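Local coordinates for protein galactan 1,3-beta-galactosidase (Phanerochaete chrysosporium, PDB 7BYS) that probably cleaves galactose from the ends of beta-1,3-galactan chains, as a family 43 glycoside hydrolase joined to a carbohydrate-binding module that holds a calcium ion, at residues N78-K84 with M96-S102; H353-F359 with I393-L399. All blocks are in the same frame, centred on the assembly; numbering follows the deposited sequence.

Contact 1: residues N78-K84 with M96-S102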
loop_
_atom_site.group_PDB
_atom_site.type_symbol
_atom_site.label_atom_id
_atom_site.label_comp_id
_atom_site.label_asym_id
_atom_site.label_seq_id
_atom_site.Cartn_x
_atom_site.Cartn_y
_atom_site.Cartn_z
ATOM N N ASN A 78 5.123 12.976 -18.830
ATOM C CA ASN A 78 4.076 13.488 -17.959
ATOM C C ASN A 78 3.793 12.493 -16.839
ATOM O O ASN A 78 4.354 11.395 -16.799
ATOM C CB ASN A 78 2.812 13.772 -18.765
ATOM C CG ASN A 78 2.914 15.048 -19.564
ATOM O OD1 ASN A 78 3.109 15.022 -20.776
ATOM N ND2 ASN A 78 2.782 16.175 -18.886
ATOM N N VAL A 79 2.893 12.893 -15.944
ATOM C CA VAL A 79 2.535 12.126 -14.756
ATOM C C VAL A 79 1.132 11.553 -14.936
ATOM O O VAL A 79 0.194 12.278 -15.292
ATOM C CB VAL A 79 2.607 13.008 -13.502
ATOM C CG1 VAL A 79 1.988 12.297 -12.314
ATOM C CG2 VAL A 79 4.056 13.401 -13.208
ATOM N N VAL A 80 0.994 10.249 -14.708
ATOM C CA VAL A 80 -0.304 9.577 -14.671
ATOM C C VAL A 80 -0.312 8.763 -13.390
ATOM O O VAL A 80 0.466 7.810 -13.260
ATOM C CB VAL A 80 -0.520 8.664 -15.886
ATOM C CG1 VAL A 80 -1.754 7.787 -15.673
ATOM C CG2 VAL A 80 -0.667 9.486 -17.160
ATOM N N GLU A 81 -1.170 9.144 -12.433
ATOM C CA GLU A 81 -1.120 8.548 -11.106
ATOM C C GLU A 81 -2.500 8.120 -10.639
ATOM O O GLU A 81 -3.518 8.701 -11.027
ATOM C CB GLU A 81 -0.505 9.504 -10.069
ATOM C CG GLU A 81 1.025 9.611 -10.215
ATOM C CD GLU A 81 1.660 10.646 -9.307
ATOM O OE1 GLU A 81 0.939 11.342 -8.571
ATOM O OE2 GLU A 81 2.903 10.771 -9.337
ATOM N N ARG A 82 -2.503 7.108 -9.777
ATOM C CA ARG A 82 -3.684 6.670 -9.047
ATOM C C ARG A 82 -4.901 6.398 -9.946
ATOM O O ARG A 82 -5.971 6.951 -9.733
ATOM C CB ARG A 82 -4.030 7.641 -7.925
ATOM C CG ARG A 82 -2.919 7.718 -6.871
ATOM C CD ARG A 82 -3.209 8.736 -5.769
ATOM N NE ARG A 82 -2.086 8.809 -4.828
ATOM C CZ ARG A 82 -1.848 7.931 -3.857
ATOM N NH1 ARG A 82 -2.668 6.913 -3.632
ATOM N NH2 ARG A 82 -0.786 8.100 -3.078
ATOM N N PRO A 83 -4.749 5.537 -10.958
ATOM C CA PRO A 83 -5.894 5.219 -11.815
ATOM C C PRO A 83 -7.009 4.552 -11.019
ATOM O O PRO A 83 -6.770 3.846 -10.039
ATOM C CB PRO A 83 -5.301 4.245 -12.837
ATOM C CG PRO A 83 -4.197 3.546 -12.063
ATOM C CD PRO A 83 -3.603 4.639 -11.210
ATOM N N LYS A 84 -8.241 4.788 -11.458
ATOM C CA LYS A 84 -9.440 4.219 -10.848
ATOM C C LYS A 84 -10.389 3.928 -12.001
ATOM O O LYS A 84 -10.435 4.698 -12.961
ATOM C CB LYS A 84 -10.103 5.242 -9.888
ATOM C CG LYS A 84 -9.188 5.774 -8.770
ATOM C CD LYS A 84 -8.929 4.741 -7.684
ATOM C CE LYS A 84 -7.770 5.192 -6.796
ATOM N NZ LYS A 84 -6.425 4.713 -7.301
ATOM N N MET A 96 -12.116 5.141 -16.828
ATOM C CA MET A 96 -10.928 5.309 -16.006
ATOM C C MET A 96 -10.703 6.788 -15.729
ATOM O O MET A 96 -10.730 7.605 -16.656
ATOM C CB MET A 96 -9.703 4.732 -16.717
ATOM C CG MET A 96 -8.409 4.881 -15.926
ATOM S SD MET A 96 -6.966 4.406 -16.919
ATOM C CE MET A 96 -7.282 2.658 -17.200
ATOM N N TRP A 97 -10.472 7.132 -14.463
ATOM C CA TRP A 97 -9.996 8.457 -14.083
ATOM C C TRP A 97 -8.602 8.333 -13.480
ATOM O O TRP A 97 -8.232 7.290 -12.922
ATOM C CB TRP A 97 -10.922 9.121 -13.049
ATOM C CG TRP A 97 -12.234 9.573 -13.612
ATOM C CD1 TRP A 97 -13.155 8.799 -14.248
ATOM C CD2 TRP A 97 -12.766 10.903 -13.584
ATOM N NE1 TRP A 97 -14.229 9.570 -14.638
ATOM C CE2 TRP A 97 -14.020 10.862 -14.229
ATOM C CE3 TRP A 97 -12.301 12.129 -13.090
ATOM C CZ2 TRP A 97 -14.816 12.005 -14.397
ATOM C CZ3 TRP A 97 -13.095 13.265 -13.251
ATOM C CH2 TRP A 97 -14.339 13.191 -13.895
ATOM N N PHE A 98 -7.811 9.393 -13.616
ATOM C CA PHE A 98 -6.476 9.393 -13.035
ATOM C C PHE A 98 -6.034 10.824 -12.779
ATOM O O PHE A 98 -6.577 11.774 -13.344
ATOM C CB PHE A 98 -5.465 8.639 -13.915
ATOM C CG PHE A 98 -5.412 9.107 -15.354
ATOM C CD1 PHE A 98 -6.227 8.527 -16.317
ATOM C CD2 PHE A 98 -4.526 10.099 -15.737
ATOM C CE1 PHE A 98 -6.157 8.930 -17.649
ATOM C CE2 PHE A 98 -4.455 10.510 -17.073
ATOM C CZ PHE A 98 -5.275 9.930 -18.021
ATOM N N HIS A 99 -5.031 10.966 -11.916
ATOM C CA HIS A 99 -4.372 12.248 -11.713
ATOM C C HIS A 99 -3.441 12.470 -12.900
ATOM O O HIS A 99 -2.556 11.645 -13.163
ATOM C CB HIS A 99 -3.596 12.204 -10.397
ATOM C CG HIS A 99 -2.713 13.393 -10.147
ATOM N ND1 HIS A 99 -1.779 13.395 -9.134
ATOM C CD2 HIS A 99 -2.630 14.612 -10.737
ATOM C CE1 HIS A 99 -1.144 14.554 -9.122
ATOM N NE2 HIS A 99 -1.636 15.310 -10.088
ATOM N N SER A 100 -3.677 13.555 -13.634
ATOM C CA SER A 100 -2.905 13.903 -14.817
ATOM C C SER A 100 -2.088 15.148 -14.488
ATOM O O SER A 100 -2.640 16.151 -14.023
ATOM C CB SER A 100 -3.874 14.156 -15.973
ATOM O OG SER A 100 -3.206 14.657 -17.120
ATOM N N ASP A 101 -0.773 15.081 -14.682
ATOM C CA ASP A 101 0.035 16.221 -14.271
ATOM C C ASP A 101 1.296 16.332 -15.116
ATOM O O ASP A 101 1.629 15.447 -15.915
ATOM C CB ASP A 101 0.379 16.163 -12.772
ATOM C CG ASP A 101 0.154 17.496 -12.069
ATOM O OD1 ASP A 101 0.594 18.534 -12.622
ATOM O OD2 ASP A 101 -0.478 17.516 -10.987
ATOM N N SER A 102 1.970 17.470 -14.944
ATOM C CA SER A 102 3.339 17.681 -15.384
ATOM C C SER A 102 4.301 17.155 -14.321
ATOM O O SER A 102 3.916 16.879 -13.183
ATOM C CB SER A 102 3.581 19.171 -15.640
ATOM O OG SER A 102 3.350 19.934 -14.471
HETATM O O HOH W 1 -1.443 12.714 -17.536
HETATM O O HOH W 2 -1.596 11.346 -7.365
#
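Asp101 O takes two donors from the facing strand: Val79 N at 2.8 Å and, on the opposite face of the carbonyl plane, Asn78 ND2 at 3.3 Å. With an alanine in place of this asparagine, Asp101 O loses one of these donors, and the Ser75 hydroxyl is likely to be left without its OD1 partner. The antiparallel ladder runs on through paired bonds at Val79–Asp101, Glu81–His99 and Lys84–Trp97, with a one-residue beta bulge between the last two. Glu81 and His99 lie side by side, their carboxylate and ring planes 81° apart. A water joins them, donating to Glu81 OE1 (2.8 Å) and lying in the ring plane 2.7 Å from His99 ND1, while Tyr105 holds Glu81 OE2. His99 NE2 donates to the anti lone pair of Asp101 OD2 at 2.6 Å; chi1 of 172°, with CG anti to the backbone N, swings the ring to where NE2 can reach it. On the other sheet face, Val80 CG1 packs obliquely on Phe98 CD2 at 3.6 Å. This hairpin opens a four-stranded blade of the family 43 five-bladed beta-propeller, 79-88 being its edge strand. At the bulge Arg82 reaches to Asn243 and, weakly, to Asp137. Glu81 and Arg82 bind galactose in complexes of this enzyme, though none is here; Asp101 holding the His99 ring is consistent with a second-shell role behind Glu81.

Contact 2: residues H353-F359 with I393-L399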
loop_
_atom_site.group_PDB
_atom_site.type_symbol
_atom_site.label_atom_id
_atom_site.label_comp_id
_atom_site.label_asym_id
_atom_site.label_seq_id
_atom_site.Cartn_x
_atom_site.Cartn_y
_atom_site.Cartn_z
ATOM N N HIS A 353 9.220 -20.856 4.898
ATOM C CA HIS A 353 8.448 -20.127 5.890
ATOM C C HIS A 353 8.711 -18.636 5.775
ATOM O O HIS A 353 9.859 -18.207 5.646
ATOM C CB HIS A 353 8.798 -20.608 7.299
ATOM C CG HIS A 353 8.321 -21.998 7.572
ATOM N ND1 HIS A 353 7.156 -22.263 8.257
ATOM C CD2 HIS A 353 8.833 -23.200 7.213
ATOM C CE1 HIS A 353 6.977 -23.572 8.324
ATOM N NE2 HIS A 353 7.979 -24.162 7.695
ATOM N N TRP A 354 7.633 -17.854 5.819
ATOM C CA TRP A 354 7.774 -16.413 5.950
ATOM C C TRP A 354 8.217 -16.070 7.361
ATOM O O TRP A 354 7.666 -16.579 8.339
ATOM C CB TRP A 354 6.438 -15.738 5.664
ATOM C CG TRP A 354 6.167 -15.633 4.215
ATOM C CD1 TRP A 354 5.203 -16.300 3.514
ATOM C CD2 TRP A 354 6.874 -14.830 3.263
ATOM N NE1 TRP A 354 5.259 -15.955 2.192
ATOM C CE2 TRP A 354 6.270 -15.047 2.011
ATOM C CE3 TRP A 354 7.932 -13.921 3.355
ATOM C CZ2 TRP A 354 6.704 -14.407 0.855
ATOM C CZ3 TRP A 354 8.367 -13.287 2.201
ATOM C CH2 TRP A 354 7.751 -13.530 0.972
ATOM N N VAL A 355 9.209 -15.191 7.464
ATOM C CA VAL A 355 9.709 -14.712 8.743
ATOM C C VAL A 355 9.645 -13.189 8.733
ATOM O O VAL A 355 10.171 -12.547 7.820
ATOM C CB VAL A 355 11.146 -15.210 8.998
ATOM C CG1 VAL A 355 11.641 -14.742 10.353
ATOM C CG2 VAL A 355 11.213 -16.748 8.893
ATOM N N ALA A 356 8.991 -12.622 9.733
ATOM C CA ALA A 356 8.912 -11.176 9.872
ATOM C C ALA A 356 10.037 -10.692 10.777
ATOM O O ALA A 356 10.191 -11.174 11.902
ATOM C CB ALA A 356 7.563 -10.764 10.457
ATOM N N LEU A 357 10.809 -9.733 10.288
ATOM C CA LEU A 357 11.901 -9.135 11.047
ATOM C C LEU A 357 11.416 -7.802 11.609
ATOM O O LEU A 357 11.102 -6.883 10.844
ATOM C CB LEU A 357 13.132 -8.931 10.163
ATOM C CG LEU A 357 13.571 -10.081 9.254
ATOM C CD1 LEU A 357 14.829 -9.688 8.477
ATOM C CD2 LEU A 357 13.787 -11.350 10.048
ATOM N N TYR A 358 11.329 -7.714 12.937
ATOM C CA TYR A 358 10.918 -6.489 13.619
ATOM C C TYR A 358 12.167 -5.710 14.007
ATOM O O TYR A 358 13.028 -6.221 14.733
ATOM C CB TYR A 358 10.080 -6.815 14.852
ATOM C CG TYR A 358 8.673 -7.236 14.520
ATOM C CD1 TYR A 358 8.407 -8.467 13.919
ATOM C CD2 TYR A 358 7.606 -6.398 14.810
ATOM C CE1 TYR A 358 7.100 -8.833 13.592
ATOM C CE2 TYR A 358 6.307 -6.760 14.497
ATOM C CZ TYR A 358 6.072 -7.968 13.885
ATOM O OH TYR A 358 4.767 -8.300 13.585
ATOM N N PHE A 359 12.279 -4.480 13.522
ATOM C CA PHE A 359 13.503 -3.711 13.682
ATOM C C PHE A 359 13.145 -2.240 13.867
ATOM O O PHE A 359 12.036 -1.802 13.544
ATOM C CB PHE A 359 14.395 -3.860 12.436
ATOM C CG PHE A 359 13.782 -3.244 11.214
ATOM C CD1 PHE A 359 14.009 -1.911 10.910
ATOM C CD2 PHE A 359 12.904 -3.977 10.422
ATOM C CE1 PHE A 359 13.408 -1.328 9.815
ATOM C CE2 PHE A 359 12.300 -3.402 9.321
ATOM C CZ PHE A 359 12.550 -2.073 9.020
ATOM N N ILE A 393 9.016 -1.386 13.045
ATOM C CA ILE A 393 8.157 -1.954 12.017
ATOM C C ILE A 393 8.740 -3.300 11.613
ATOM O O ILE A 393 9.808 -3.686 12.078
ATOM C CB ILE A 393 7.970 -1.021 10.802
ATOM C CG1 ILE A 393 9.307 -0.774 10.098
ATOM C CG2 ILE A 393 7.278 0.299 11.213
ATOM C CD1 ILE A 393 9.193 -0.047 8.753
ATOM N N SER A 394 8.043 -4.020 10.739
ATOM C CA SER A 394 8.528 -5.327 10.312
ATOM C C SER A 394 8.594 -5.425 8.797
ATOM O O SER A 394 7.794 -4.815 8.084
ATOM C CB SER A 394 7.677 -6.467 10.890
ATOM O OG SER A 394 6.387 -6.470 10.291
ATOM N N VAL A 395 9.552 -6.220 8.322
ATOM C CA VAL A 395 9.636 -6.581 6.909
ATOM C C VAL A 395 9.791 -8.090 6.789
ATOM O O VAL A 395 10.393 -8.720 7.672
ATOM C CB VAL A 395 10.786 -5.860 6.182
ATOM C CG1 VAL A 395 10.534 -4.361 6.104
ATOM C CG2 VAL A 395 12.133 -6.164 6.844
ATOM N N PRO A 396 9.306 -8.696 5.714
ATOM C CA PRO A 396 9.299 -10.160 5.621
ATOM C C PRO A 396 10.422 -10.711 4.765
ATOM O O PRO A 396 10.899 -10.064 3.818
ATOM C CB PRO A 396 7.957 -10.439 4.944
ATOM C CG PRO A 396 7.820 -9.284 3.985
ATOM C CD PRO A 396 8.398 -8.083 4.723
ATOM N N VAL A 397 10.830 -11.934 5.091
ATOM C CA VAL A 397 11.768 -12.702 4.279
ATOM C C VAL A 397 11.338 -14.164 4.307
ATOM O O VAL A 397 10.929 -14.681 5.351
ATOM C CB VAL A 397 13.235 -12.489 4.725
ATOM C CG1 VAL A 397 13.466 -12.993 6.146
ATOM C CG2 VAL A 397 14.198 -13.158 3.744
ATOM N N LYS A 398 11.392 -14.817 3.145
ATOM C CA LYS A 398 10.993 -16.214 3.015
ATOM C C LYS A 398 12.230 -17.094 3.166
ATOM O O LYS A 398 13.164 -16.996 2.365
ATOM C CB LYS A 398 10.331 -16.456 1.661
ATOM C CG LYS A 398 9.429 -17.690 1.648
ATOM C CD LYS A 398 8.511 -17.696 0.426
ATOM C CE LYS A 398 9.321 -17.621 -0.855
ATOM N NZ LYS A 398 8.813 -16.562 -1.775
ATOM N N LEU A 399 12.238 -17.938 4.197
ATOM C CA LEU A 399 13.409 -18.740 4.532
ATOM C C LEU A 399 13.092 -20.226 4.438
ATOM O O LEU A 399 12.030 -20.675 4.877
ATOM C CB LEU A 399 13.896 -18.422 5.950
ATOM C CG LEU A 399 14.315 -16.969 6.200
ATOM C CD1 LEU A 399 14.779 -16.775 7.625
ATOM C CD2 LEU A 399 15.397 -16.535 5.220
#
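Lys398 crosses one face of the Trp354 indole, its non-hydrogen-bonded partner in the ladder, at a slant, and can be followed outward atom by atom. CB sits over the six-membered ring, 3.8 Å from its centroid and 12° off the normal, a CH-pi contact. CG, anti to the backbone N (chi1 -158°), carries the chain across the same ring face, 4.1 Å from Trp354 CE2. CD moves on toward the rim, 3.8 Å from Trp354 CZ2, and after a bend at chi3 NZ ends 4.0 Å from that same carbon. Aliphatic carbons therefore do most of the touching. Beyond Lys398 the indole also meets Pro396, whose CB lies 3.8 Å from Trp354 CE3. Further along this face Ser394 CB stands almost over the centre of the Tyr358 ring, 3.5 Å from its centroid and 6° off the normal. Asp288 ties this pair together from outside, one carboxylate oxygen to Tyr358 OH and the other to Ser394 OG. The other face is apolar: Phe359 CZ meets Ile393 CG1 at 3.7 Å, Phe359 CE2 touches Val395 CG2, and the Leu399 and Val355 side chains cross at about a right angle, CD1 on CG2. Between the faces, eight backbone hydrogen bonds hold the strands in unbroken antiparallel register. Strand 392-402 is outermost in its sheet, and strand 352-360 pairs on its other side with 420-426. Leu357, Val395, Val397 and Leu399 pack on strands 367-373 and 379-383 of the second sheet, as part of the core of the module's beta-sandwich.

Each contact is an antiparallel strand pair, one in each domain of this two-domain enzyme, on opposite sides of the chain's centre. Their centres lie 33 Å apart and their nearest atoms about 17 Å, so neither touches the other. Contact 1 belongs to the catalytic domain and supplies two residues of its galactose site, empty in this model; the Arg82 side chain comes within about 3 Å of that of Gln242, another residue of the site. Contact 2 lies near the sites of the binding module: the Tyr358 side chain is about 4 Å from that of the calcium ligand Asp422 and about 8 Å from the ion itself, and that of Phe359 about 6 Å from that of Asp420, which binds galactose in complexes.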